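Side-chain contacts in conserved hypothetical alanine RICH protein (PDB 2IB0), which is of unknown function but folds as a four-helix bundle related to the ferritin-like proteins: residues A[20-25]-A[74-79]; A[46-51]-A[149-154]; A[98-103]-A[142-147]; A[119-122]-A[126-129]. One frame throughout, in Å; residues are numbered along the deposited sequence.

Interaction 1 (A[20-25]-A[74-79]); sequences SADNAA and SARGVT
Arg76, near the C-terminal end of helix 52-75, reaches across to helix 18-46 and takes hold of Asp22 and Asn23 with the end of its side chain. With chi2 and chi3 both near 180° the side chain is stretched straight, which carries the guanidinium to the neighbouring helix. There the packing is tight. NH2 of Arg76 lies 2.8 Å from OD1 of Asp22 in a salt bridge, and NH1 adds a weak bond to the same oxygen. The carboxylate and guanidinium planes stand 74° apart, and OD1 is met from above the carboxylate plane, so this is not the coplanar bidentate pairing: both nitrogens converge on the single oxygen OD1. NH1 of Arg76 also gives a hydrogen bond of 2.9 Å to OD1 of Asn23, which it reaches in the carbonyl plane, on a lone pair. The Asn23 amide and the Arg76 chain run antiparallel alongside one another, bringing CD of Arg76 to 3.3 Å from OD1 of Asn23. Arg76 NH2 has a further salt bridge to Asp126, while Asp22 OD2 accepts from the backbone N of Glu122; two acids thus share one arginine and probably stabilise its charge. The looser side lies toward Val78, which is partly exposed and also packs on Cys27 of helix 18-46; its CG2 merely touches ND2 of Asn23 at 3.6 Å. Gly77, with its positive phi, ends helix 52-75 in a Schellman motif, beside which a salt bridge to a buried aspartate joins two helices near one end of a four-helix bundle.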
loop_
_atom_site.group_PDB
_atom_site.type_symbol
_atom_site.label_atom_id
_atom_site.label_comp_id
_atom_site.label_asym_id
_atom_site.label_seq_id
_atom_site.Cartn_x
_atom_site.Cartn_y
_atom_site.Cartn_z
ATOM N N SER A 20 1.380 -17.056 19.029
ATOM C CA SER A 20 -0.047 -16.894 19.315
ATOM C C SER A 20 -0.670 -15.658 18.643
ATOM O O SER A 20 -1.687 -15.791 17.970
ATOM C CB SER A 20 -0.256 -16.847 20.823
ATOM O OG SER A 20 -1.598 -17.135 21.150
ATOM N N ALA A 21 -0.045 -14.478 18.792
ATOM C CA ALA A 21 -0.540 -13.248 18.155
ATOM C C ALA A 21 -0.382 -13.289 16.616
ATOM O O ALA A 21 -1.252 -12.811 15.885
ATOM C CB ALA A 21 0.172 -12.004 18.732
ATOM N N ASP A 22 0.732 -13.875 16.150
ATOM C CA ASP A 22 1.017 -14.092 14.723
ATOM C C ASP A 22 -0.104 -14.931 14.070
ATOM O O ASP A 22 -0.724 -14.490 13.092
ATOM C CB ASP A 22 2.406 -14.766 14.575
ATOM C CG ASP A 22 2.976 -14.688 13.164
ATOM O OD1 ASP A 22 2.256 -14.262 12.204
ATOM O OD2 ASP A 22 4.194 -15.030 13.019
ATOM N N ASN A 23 -0.381 -16.117 14.622
ATOM C CA ASN A 23 -1.486 -16.969 14.147
ATOM C C ASN A 23 -2.843 -16.290 14.179
ATOM O O ASN A 23 -3.657 -16.423 13.242
ATOM C CB ASN A 23 -1.550 -18.279 14.960
ATOM C CG ASN A 23 -0.339 -19.167 14.718
ATOM O OD1 ASN A 23 0.494 -18.874 13.854
ATOM N ND2 ASN A 23 -0.227 -20.246 15.480
ATOM N N ALA A 24 -3.100 -15.586 15.280
ATOM C CA ALA A 24 -4.348 -14.886 15.425
ATOM C C ALA A 24 -4.487 -13.829 14.374
ATOM O O ALA A 24 -5.573 -13.699 13.807
ATOM C CB ALA A 24 -4.497 -14.290 16.814
ATOM N N ALA A 25 -3.407 -13.074 14.088
ATOM C CA ALA A 25 -3.511 -12.046 13.086
ATOM C C ALA A 25 -3.766 -12.656 11.705
ATOM O O ALA A 25 -4.474 -12.090 10.916
ATOM C CB ALA A 25 -2.229 -11.131 13.071
ATOM N N SER A 74 -1.223 -23.891 7.185
ATOM C CA SER A 74 -0.812 -25.308 7.208
ATOM C C SER A 74 0.667 -25.525 7.553
ATOM O O SER A 74 1.015 -26.401 8.372
ATOM C CB SER A 74 -1.175 -26.015 5.899
ATOM O OG SER A 74 -2.579 -25.963 5.698
ATOM N N ALA A 75 1.540 -24.721 6.949
ATOM C CA ALA A 75 2.961 -24.747 7.292
ATOM C C ALA A 75 3.213 -24.490 8.793
ATOM O O ALA A 75 4.207 -24.965 9.350
ATOM C CB ALA A 75 3.736 -23.760 6.430
ATOM N N ARG A 76 2.299 -23.760 9.431
ATOM C CA ARG A 76 2.374 -23.435 10.848
ATOM C C ARG A 76 1.735 -24.490 11.783
ATOM O O ARG A 76 1.854 -24.371 13.010
ATOM C CB ARG A 76 1.697 -22.092 11.112
ATOM C CG ARG A 76 2.341 -20.907 10.419
ATOM C CD ARG A 76 1.632 -19.644 10.825
ATOM N NE ARG A 76 2.263 -18.431 10.289
ATOM C CZ ARG A 76 2.000 -17.215 10.742
ATOM N NH1 ARG A 76 1.127 -17.051 11.742
ATOM N NH2 ARG A 76 2.570 -16.159 10.180
ATOM N N GLY A 77 1.047 -25.486 11.218
ATOM C CA GLY A 77 0.295 -26.461 12.017
ATOM C C GLY A 77 -1.070 -25.951 12.429
ATOM O O GLY A 77 -1.664 -26.420 13.413
ATOM N N VAL A 78 -1.597 -25.002 11.667
ATOM C CA VAL A 78 -2.908 -24.446 11.947
ATOM C C VAL A 78 -3.861 -24.834 10.816
ATOM O O VAL A 78 -3.558 -24.616 9.637
ATOM C CB VAL A 78 -2.861 -22.879 12.101
ATOM C CG1 VAL A 78 -4.246 -22.299 12.307
ATOM C CG2 VAL A 78 -1.917 -22.456 13.243
ATOM N N THR A 79 -5.007 -25.403 11.162
ATOM C CA THR A 79 -6.031 -25.664 10.153
ATOM C C THR A 79 -6.778 -24.356 9.924
ATOM O O THR A 79 -7.314 -23.762 10.869
ATOM C CB THR A 79 -7.044 -26.755 10.591
ATOM O OG1 THR A 79 -7.644 -26.359 11.830
ATOM C CG2 THR A 79 -6.368 -28.154 10.750
#

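Interaction 2 (A[46-51]-A[149-154]); sequences LSPPGV and GAWPIT
Pro48 meets the indole of Trp151 with the CG and CD corner of its ring, the two side chains coming from opposite directions. CG of Pro48 lies 3.6 Å from CZ2 of Trp151, and CD of Pro48 is 3.8 Å from CH2 of Trp151, so the proline bears on the far end of the six-membered ring. Its approach is oblique to the indole. Val51 adds a lighter touch, with CG1 at 4.5 Å from the same CZ2. The contact between the two segments is wholly apolar, and small: about 101 Å² is buried, most of it by Pro48 and Trp151.

The backbones stay well apart, the nearest CA atoms, those of Pro48 and Trp151, being 11.1 Å from each other; the indole and the proline ring together bridge the gap. With CG anti to its own carbonyl carbon (chi1 -65°), Trp151 directs the ring from just beyond helix 124-150 back toward the 46-51 turn. The turn is drawn together by a backbone bond of 3.0 Å from Val51 N to Pro48 O, which keeps Pro48 and Val51 near each other, consistent with their sharing one indole. Val51 occupies the N-cap position of helix 52-75, and Ser47, the first residue to leave helix 18-46, bonds through OG to the carbonyl of Val43.

Farther out, helix 96-120 touches both partners, Pro48 resting on Ala96 and Trp151 on Ala100, while Val51 packs against Trp144 and Val147 of helix 124-150. The turn joining helices 18-46 and 52-75 is thereby tied to the C-terminal end of helix 124-150.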
loop_
_atom_site.group_PDB
_atom_site.type_symbol
_atom_site.label_atom_id
_atom_site.label_comp_id
_atom_site.label_asym_id
_atom_site.label_seq_id
_atom_site.Cartn_x
_atom_site.Cartn_y
_atom_site.Cartn_z
ATOM N N LEU A 46 -24.211 -6.115 -8.921
ATOM C CA LEU A 46 -24.760 -4.770 -8.969
ATOM C C LEU A 46 -24.144 -3.862 -10.057
ATOM O O LEU A 46 -24.913 -3.230 -10.831
ATOM C CB LEU A 46 -24.582 -4.056 -7.628
ATOM C CG LEU A 46 -25.522 -4.335 -6.452
ATOM C CD1 LEU A 46 -24.797 -3.941 -5.210
ATOM C CD2 LEU A 46 -26.834 -3.611 -6.562
ATOM N N SER A 47 -22.791 -3.843 -10.090
ATOM C CA SER A 47 -21.860 -2.887 -10.849
ATOM C C SER A 47 -22.351 -2.489 -12.230
ATOM O O SER A 47 -22.936 -3.349 -12.884
ATOM C CB SER A 47 -20.462 -3.394 -10.854
ATOM O OG SER A 47 -19.936 -3.210 -9.563
ATOM N N PRO A 48 -21.879 -1.345 -12.805
ATOM C CA PRO A 48 -21.370 -1.245 -14.193
ATOM C C PRO A 48 -20.567 -2.308 -14.860
ATOM O O PRO A 48 -19.505 -2.621 -14.363
ATOM C CB PRO A 48 -20.727 0.143 -14.261
ATOM C CG PRO A 48 -21.476 0.922 -13.262
ATOM C CD PRO A 48 -21.539 -0.094 -12.096
ATOM N N PRO A 49 -21.047 -2.793 -16.059
ATOM C CA PRO A 49 -20.154 -3.474 -17.039
ATOM C C PRO A 49 -18.792 -2.742 -17.209
ATOM O O PRO A 49 -17.767 -3.423 -17.398
ATOM C CB PRO A 49 -20.950 -3.444 -18.359
ATOM C CG PRO A 49 -22.381 -3.216 -17.962
ATOM C CD PRO A 49 -22.444 -2.679 -16.551
ATOM N N GLY A 50 -18.806 -1.390 -17.120
ATOM C CA GLY A 50 -17.610 -0.502 -17.154
ATOM C C GLY A 50 -16.479 -0.791 -16.146
ATOM O O GLY A 50 -15.362 -0.306 -16.287
ATOM N N VAL A 51 -16.771 -1.550 -15.096
ATOM C CA VAL A 51 -15.742 -1.869 -14.109
ATOM C C VAL A 51 -15.577 -3.391 -13.972
ATOM O O VAL A 51 -15.088 -3.873 -12.948
ATOM C CB VAL A 51 -16.070 -1.266 -12.703
ATOM C CG1 VAL A 51 -16.122 0.249 -12.746
ATOM C CG2 VAL A 51 -17.378 -1.852 -12.164
ATOM N N GLY A 149 -15.237 8.800 -7.726
ATOM C CA GLY A 149 -14.938 10.202 -8.091
ATOM C C GLY A 149 -15.297 10.599 -9.517
ATOM O O GLY A 149 -15.492 11.772 -9.799
ATOM N N ALA A 150 -15.324 9.627 -10.428
ATOM C CA ALA A 150 -15.803 9.790 -11.800
ATOM C C ALA A 150 -17.336 9.622 -11.954
ATOM O O ALA A 150 -17.894 9.869 -13.048
ATOM C CB ALA A 150 -15.070 8.785 -12.731
ATOM N N TRP A 151 -18.024 9.199 -10.898
ATOM C CA TRP A 151 -19.463 9.167 -10.976
ATOM C C TRP A 151 -20.071 10.384 -10.297
ATOM O O TRP A 151 -19.431 10.969 -9.434
ATOM C CB TRP A 151 -20.031 7.910 -10.334
ATOM C CG TRP A 151 -19.654 6.657 -11.026
ATOM C CD1 TRP A 151 -19.210 6.521 -12.298
ATOM C CD2 TRP A 151 -19.793 5.326 -10.483
ATOM N NE1 TRP A 151 -18.994 5.186 -12.570
ATOM C CE2 TRP A 151 -19.327 4.431 -11.465
ATOM C CE3 TRP A 151 -20.221 4.824 -9.245
ATOM C CZ2 TRP A 151 -19.324 3.044 -11.278
ATOM C CZ3 TRP A 151 -20.210 3.391 -9.037
ATOM C CH2 TRP A 151 -19.756 2.543 -10.054
ATOM N N PRO A 152 -21.320 10.720 -10.630
ATOM C CA PRO A 152 -21.922 11.903 -9.950
ATOM C C PRO A 152 -21.998 11.716 -8.399
ATOM O O PRO A 152 -22.313 10.634 -7.882
ATOM C CB PRO A 152 -23.296 12.068 -10.595
ATOM C CG PRO A 152 -23.457 10.999 -11.637
ATOM C CD PRO A 152 -22.242 10.038 -11.547
ATOM N N ILE A 153 -21.587 12.733 -7.663
ATOM C CA ILE A 153 -21.751 12.701 -6.193
ATOM C C ILE A 153 -23.135 13.194 -5.935
ATOM O O ILE A 153 -23.524 14.261 -6.429
ATOM C CB ILE A 153 -20.704 13.554 -5.452
ATOM C CG1 ILE A 153 -19.261 13.225 -5.945
ATOM C CG2 ILE A 153 -20.895 13.461 -3.910
ATOM C CD1 ILE A 153 -18.783 11.783 -5.825
ATOM N N THR A 154 -23.930 12.429 -5.219
ATOM C CA THR A 154 -25.255 12.994 -4.872
ATOM C C THR A 154 -25.582 12.906 -3.373
ATOM O O THR A 154 -26.611 12.310 -2.986
ATOM C CB THR A 154 -26.339 12.318 -5.679
ATOM O OG1 THR A 154 -26.186 10.901 -5.503
ATOM C CG2 THR A 154 -26.160 12.641 -7.169
#

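Interaction 3 (A[98-103]-A[142-147]); sequences DAARLA and TRWNRV
Ala100 and Trp144 mark the closest approach of two antiparallel helix segments, their CA atoms 5.8 Å apart, with axes separated by 8.9 Å and crossing at -158°. The short separation is consistent with the alanines that helix 98-103 presents. The indole of Trp144 fills the interface. CB of Ala103 sits over one face of it, 3.4 Å from the centroid of the five-membered ring and only 7° off its normal, a CH-pi contact centred on that ring and therefore off-centre on the indole as a whole. Ala100 approaches the other half of the indole obliquely: its CB lies 3.7 Å from CE3 of Trp144, and its CA is equally near. Trp144 carries CG anti to its carbonyl carbon (chi1 -76°), and the ring is then turned to offer a face to Ala103. Val147, one helical turn on, extends the apolar strip with a loose contact from CG1 to CB of Ala100 at 4.5 Å.

Leu54 and Val55 of helix 52-75 and Val43 of helix 18-46 pack on the same tryptophan, which therefore touches all three other helices of the bundle. On the outer side of helix 98-103, Arg101 forms a salt bridge with Asp98 and points away from the interface. Charge is thus left outside, and the cohesion here is dispersive and hydrophobic, consistent with small methyl groups accommodating a large ring against closely spaced helices.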
loop_
_atom_site.group_PDB
_atom_site.type_symbol
_atom_site.label_atom_id
_atom_site.label_comp_id
_atom_site.label_asym_id
_atom_site.label_seq_id
_atom_site.Cartn_x
_atom_site.Cartn_y
_atom_site.Cartn_z
ATOM N N ASP A 98 -23.617 1.973 -4.757
ATOM C CA ASP A 98 -23.324 1.432 -3.442
ATOM C C ASP A 98 -22.190 0.425 -3.516
ATOM O O ASP A 98 -21.478 0.235 -2.542
ATOM C CB ASP A 98 -24.517 0.738 -2.859
ATOM C CG ASP A 98 -25.646 1.664 -2.593
ATOM O OD1 ASP A 98 -25.386 2.843 -2.288
ATOM O OD2 ASP A 98 -26.797 1.199 -2.676
ATOM N N ALA A 99 -22.051 -0.218 -4.664
ATOM C CA ALA A 99 -21.127 -1.354 -4.817
ATOM C C ALA A 99 -19.644 -0.939 -4.831
ATOM O O ALA A 99 -18.805 -1.649 -4.255
ATOM C CB ALA A 99 -21.453 -2.137 -6.074
ATOM N N ALA A 100 -19.339 0.139 -5.542
ATOM C CA ALA A 100 -18.034 0.832 -5.445
ATOM C C ALA A 100 -17.662 1.289 -3.991
ATOM O O ALA A 100 -16.540 1.085 -3.550
ATOM C CB ALA A 100 -17.990 1.984 -6.420
ATOM N N ARG A 101 -18.611 1.866 -3.248
ATOM C CA ARG A 101 -18.373 2.161 -1.849
ATOM C C ARG A 101 -18.109 0.891 -1.034
ATOM O O ARG A 101 -17.289 0.886 -0.120
ATOM C CB ARG A 101 -19.566 2.912 -1.244
ATOM C CG ARG A 101 -19.597 4.399 -1.605
ATOM C CD ARG A 101 -20.702 5.190 -0.790
ATOM N NE ARG A 101 -22.094 4.943 -1.261
ATOM C CZ ARG A 101 -22.621 5.484 -2.374
ATOM N NH1 ARG A 101 -21.863 6.254 -3.170
ATOM N NH2 ARG A 101 -23.884 5.230 -2.723
ATOM N N LEU A 102 -18.840 -0.171 -1.339
ATOM C CA LEU A 102 -18.649 -1.442 -0.650
ATOM C C LEU A 102 -17.238 -1.932 -0.924
ATOM O O LEU A 102 -16.580 -2.416 -0.023
ATOM C CB LEU A 102 -19.668 -2.502 -1.152
ATOM C CG LEU A 102 -19.557 -3.946 -0.635
ATOM C CD1 LEU A 102 -19.598 -3.988 0.883
ATOM C CD2 LEU A 102 -20.684 -4.804 -1.246
ATOM N N ALA A 103 -16.840 -1.886 -2.184
ATOM C CA ALA A 103 -15.494 -2.327 -2.588
ATOM C C ALA A 103 -14.413 -1.538 -1.833
ATOM O O ALA A 103 -13.454 -2.106 -1.347
ATOM C CB ALA A 103 -15.295 -2.166 -4.088
ATOM N N THR A 142 -7.797 2.676 -3.780
ATOM C CA THR A 142 -7.650 3.919 -4.513
ATOM C C THR A 142 -8.302 3.781 -5.906
ATOM O O THR A 142 -8.857 4.736 -6.429
ATOM C CB THR A 142 -6.157 4.380 -4.714
ATOM O OG1 THR A 142 -5.528 3.507 -5.652
ATOM C CG2 THR A 142 -5.384 4.338 -3.440
ATOM N N ARG A 143 -8.169 2.613 -6.534
ATOM C CA ARG A 143 -8.821 2.365 -7.827
ATOM C C ARG A 143 -10.372 2.458 -7.774
ATOM O O ARG A 143 -10.987 2.986 -8.675
ATOM C CB ARG A 143 -8.408 0.989 -8.375
ATOM C CG ARG A 143 -6.957 0.962 -8.682
ATOM C CD ARG A 143 -6.421 -0.388 -9.229
ATOM N NE ARG A 143 -6.999 -0.664 -10.546
ATOM C CZ ARG A 143 -7.082 -1.866 -11.134
ATOM N NH1 ARG A 143 -6.624 -2.987 -10.540
ATOM N NH2 ARG A 143 -7.651 -1.953 -12.341
ATOM N N TRP A 144 -10.988 1.956 -6.721
ATOM C CA TRP A 144 -12.441 2.083 -6.551
ATOM C C TRP A 144 -12.891 3.498 -6.181
ATOM O O TRP A 144 -13.968 3.919 -6.575
ATOM C CB TRP A 144 -12.967 1.065 -5.530
ATOM C CG TRP A 144 -13.048 -0.308 -6.091
ATOM C CD1 TRP A 144 -12.183 -1.355 -5.866
ATOM C CD2 TRP A 144 -14.074 -0.808 -6.981
ATOM N NE1 TRP A 144 -12.604 -2.475 -6.581
ATOM C CE2 TRP A 144 -13.767 -2.168 -7.257
ATOM C CE3 TRP A 144 -15.227 -0.235 -7.561
ATOM C CZ2 TRP A 144 -14.579 -2.983 -8.108
ATOM C CZ3 TRP A 144 -16.039 -1.053 -8.412
ATOM C CH2 TRP A 144 -15.692 -2.406 -8.670
ATOM N N ASN A 145 -12.041 4.232 -5.447
ATOM C CA ASN A 145 -12.277 5.622 -5.132
ATOM C C ASN A 145 -12.206 6.505 -6.384
ATOM O O ASN A 145 -12.917 7.499 -6.492
ATOM C CB ASN A 145 -11.253 6.098 -4.122
ATOM C CG ASN A 145 -11.744 5.996 -2.691
ATOM O OD1 ASN A 145 -11.007 5.508 -1.782
ATOM N ND2 ASN A 145 -12.970 6.483 -2.450
ATOM N N ARG A 146 -11.324 6.137 -7.305
ATOM C CA ARG A 146 -11.218 6.784 -8.588
ATOM C C ARG A 146 -12.490 6.506 -9.418
ATOM O O ARG A 146 -12.983 7.396 -10.102
ATOM C CB ARG A 146 -9.973 6.284 -9.317
ATOM C CG ARG A 146 -9.594 7.049 -10.537
ATOM C CD ARG A 146 -8.125 6.692 -10.892
ATOM N NE ARG A 146 -7.176 7.271 -9.924
ATOM C CZ ARG A 146 -6.110 6.646 -9.395
ATOM N NH1 ARG A 146 -5.815 5.390 -9.699
ATOM N NH2 ARG A 146 -5.343 7.294 -8.528
ATOM N N VAL A 147 -13.022 5.282 -9.343
ATOM C CA VAL A 147 -14.337 5.001 -9.913
ATOM C C VAL A 147 -15.443 5.898 -9.308
ATOM O O VAL A 147 -16.182 6.572 -10.046
ATOM C CB VAL A 147 -14.679 3.469 -9.818
ATOM C CG1 VAL A 147 -16.118 3.201 -10.298
ATOM C CG2 VAL A 147 -13.690 2.668 -10.678
#

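Interaction 4 (A[119-122]-A[126-129]); sequences EHAE and DRVF
Arg127 folds back from helix 124-150 over Ala121 and Glu122, the residues that follow the end of helix 96-120. From CB, CG of Arg127 is placed anti to the carbonyl carbon (chi1 -65°), 3.5 Å from CB of Ala121 and 3.4 Å from O of Ala121. CD continues along the same carbonyl, 3.6 Å from its oxygen. There the chain bends, chi3 being -58°, and this brings the guanidinium round so that its edge faces the backbone. NE turns to the second subunit and donates to the carbonyl of Val118 there, the strongest polar partner of this side chain. NH1 of Arg127 spans two successive carbonyls of its own chain, both near the guanidinium plane: a weak, long but nearly straight bond to Ala121 O at 3.4 Å (166°), and a weak, bent one to Glu122 O at 3.1 Å. NH2 goes to Glu119 O of the second subunit through a weak bond. The arginine therefore joins the chain reversal to the subunit interface, where the NE atoms of the two Arg127 copies lie close; the carbonyls around them probably ease that proximity.

Next to it, CB of Asp126 rests 4.0 Å from CB of Ala121. A water receives a weak bond from Glu122 N, which also bonds OD2 of Asp22, and donates to Asp126 OD2 at 2.7 Å; the principal partner of that carboxylate is Arg76. The whole is an alpha-alpha hairpin, the short connection between the last two antiparallel helices of a four-helix bundle, built into the dimer contact.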
loop_
_atom_site.group_PDB
_atom_site.type_symbol
_atom_site.label_atom_id
_atom_site.label_comp_id
_atom_site.label_asym_id
_atom_site.label_seq_id
_atom_site.Cartn_x
_atom_site.Cartn_y
_atom_site.Cartn_z
ATOM N N GLU A 119 2.513 -6.299 11.613
ATOM C CA GLU A 119 2.892 -5.957 12.966
ATOM C C GLU A 119 3.272 -7.193 13.836
ATOM O O GLU A 119 4.245 -7.157 14.577
ATOM C CB GLU A 119 1.720 -5.190 13.579
ATOM C CG GLU A 119 1.996 -4.756 15.010
ATOM C CD GLU A 119 0.879 -3.900 15.580
ATOM O OE1 GLU A 119 -0.188 -3.785 14.954
ATOM O OE2 GLU A 119 1.088 -3.322 16.658
ATOM N N HIS A 120 2.501 -8.280 13.724
ATOM C CA HIS A 120 2.698 -9.471 14.576
ATOM C C HIS A 120 3.418 -10.641 13.897
ATOM O O HIS A 120 3.666 -11.646 14.548
ATOM C CB HIS A 120 1.357 -9.983 15.142
ATOM C CG HIS A 120 0.622 -8.964 15.970
ATOM N ND1 HIS A 120 1.103 -8.506 17.180
ATOM C CD2 HIS A 120 -0.537 -8.311 15.761
ATOM C CE1 HIS A 120 0.281 -7.603 17.672
ATOM N NE2 HIS A 120 -0.728 -7.473 16.837
ATOM N N ALA A 121 3.769 -10.512 12.619
ATOM C CA ALA A 121 4.427 -11.630 11.913
ATOM C C ALA A 121 5.853 -11.723 12.357
ATOM O O ALA A 121 6.596 -10.737 12.253
ATOM C CB ALA A 121 4.377 -11.458 10.420
ATOM N N GLU A 122 6.249 -12.914 12.811
ATOM C CA GLU A 122 7.639 -13.138 13.328
ATOM C C GLU A 122 8.695 -13.238 12.248
ATOM O O GLU A 122 9.849 -12.760 12.431
ATOM C CB GLU A 122 7.682 -14.351 14.232
ATOM C CG GLU A 122 6.700 -14.275 15.399
ATOM C CD GLU A 122 7.114 -15.130 16.540
ATOM O OE1 GLU A 122 6.598 -16.254 16.601
ATOM O OE2 GLU A 122 7.984 -14.697 17.350
ATOM N N ASP A 126 6.928 -13.787 6.074
ATOM C CA ASP A 126 5.504 -13.528 6.337
ATOM C C ASP A 126 5.187 -12.038 6.399
ATOM O O ASP A 126 4.126 -11.623 5.938
ATOM C CB ASP A 126 5.039 -14.219 7.607
ATOM C CG ASP A 126 5.030 -15.725 7.472
ATOM O OD1 ASP A 126 5.335 -16.216 6.362
ATOM O OD2 ASP A 126 4.696 -16.423 8.467
ATOM N N ARG A 127 6.084 -11.236 6.963
ATOM C CA ARG A 127 5.900 -9.785 6.913
ATOM C C ARG A 127 5.952 -9.214 5.505
ATOM O O ARG A 127 5.203 -8.282 5.199
ATOM C CB ARG A 127 6.933 -9.035 7.747
ATOM C CG ARG A 127 6.849 -9.292 9.207
ATOM C CD ARG A 127 7.714 -8.271 9.914
ATOM N NE ARG A 127 9.121 -8.265 9.522
ATOM C CZ ARG A 127 10.034 -9.114 9.992
ATOM N NH1 ARG A 127 9.676 -10.077 10.856
ATOM N NH2 ARG A 127 11.306 -9.003 9.602
ATOM N N VAL A 128 6.854 -9.715 4.661
ATOM C CA VAL A 128 6.861 -9.273 3.274
ATOM C C VAL A 128 5.548 -9.626 2.576
ATOM O O VAL A 128 5.027 -8.793 1.853
ATOM C CB VAL A 128 8.119 -9.719 2.466
ATOM C CG1 VAL A 128 7.933 -9.519 0.952
ATOM C CG2 VAL A 128 9.349 -8.940 2.932
ATOM N N PHE A 129 5.004 -10.818 2.817
ATOM C CA PHE A 129 3.754 -11.264 2.193
ATOM C C PHE A 129 2.588 -10.378 2.640
ATOM O O PHE A 129 1.730 -9.969 1.817
ATOM C CB PHE A 129 3.489 -12.734 2.525
ATOM C CG PHE A 129 2.145 -13.254 2.016
ATOM C CD1 PHE A 129 2.069 -13.958 0.819
ATOM C CD2 PHE A 129 0.966 -13.027 2.727
ATOM C CE1 PHE A 129 0.842 -14.447 0.346
ATOM C CE2 PHE A 129 -0.269 -13.500 2.247
ATOM C CZ PHE A 129 -0.320 -14.214 1.058
HETATM O O HOH W 1 5.638 -15.496 10.827
#

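Overall arrangement
Interactions 1 and 4 occupy one end of the bundle and interactions 2 and 3 the other, on opposite sides of the chain's centre. Interaction 3 is the buried one, apolar and formed by methyl groups on an aromatic ring; interaction 2, 8 Å away between centres, continues that chemistry outward to a partly buried loop. Interactions 1 and 4, linked by the Arg76–Asp126 salt bridge, are largely polar, interaction 1 by a salt bridge and interaction 4 by weak bonds to backbone carbonyls beside an apolar contact. Interactions 3 and 4 both pair helix 96-120 with helix 124-150 and border the second subunit, whereas interactions 1 and 2 do not touch it.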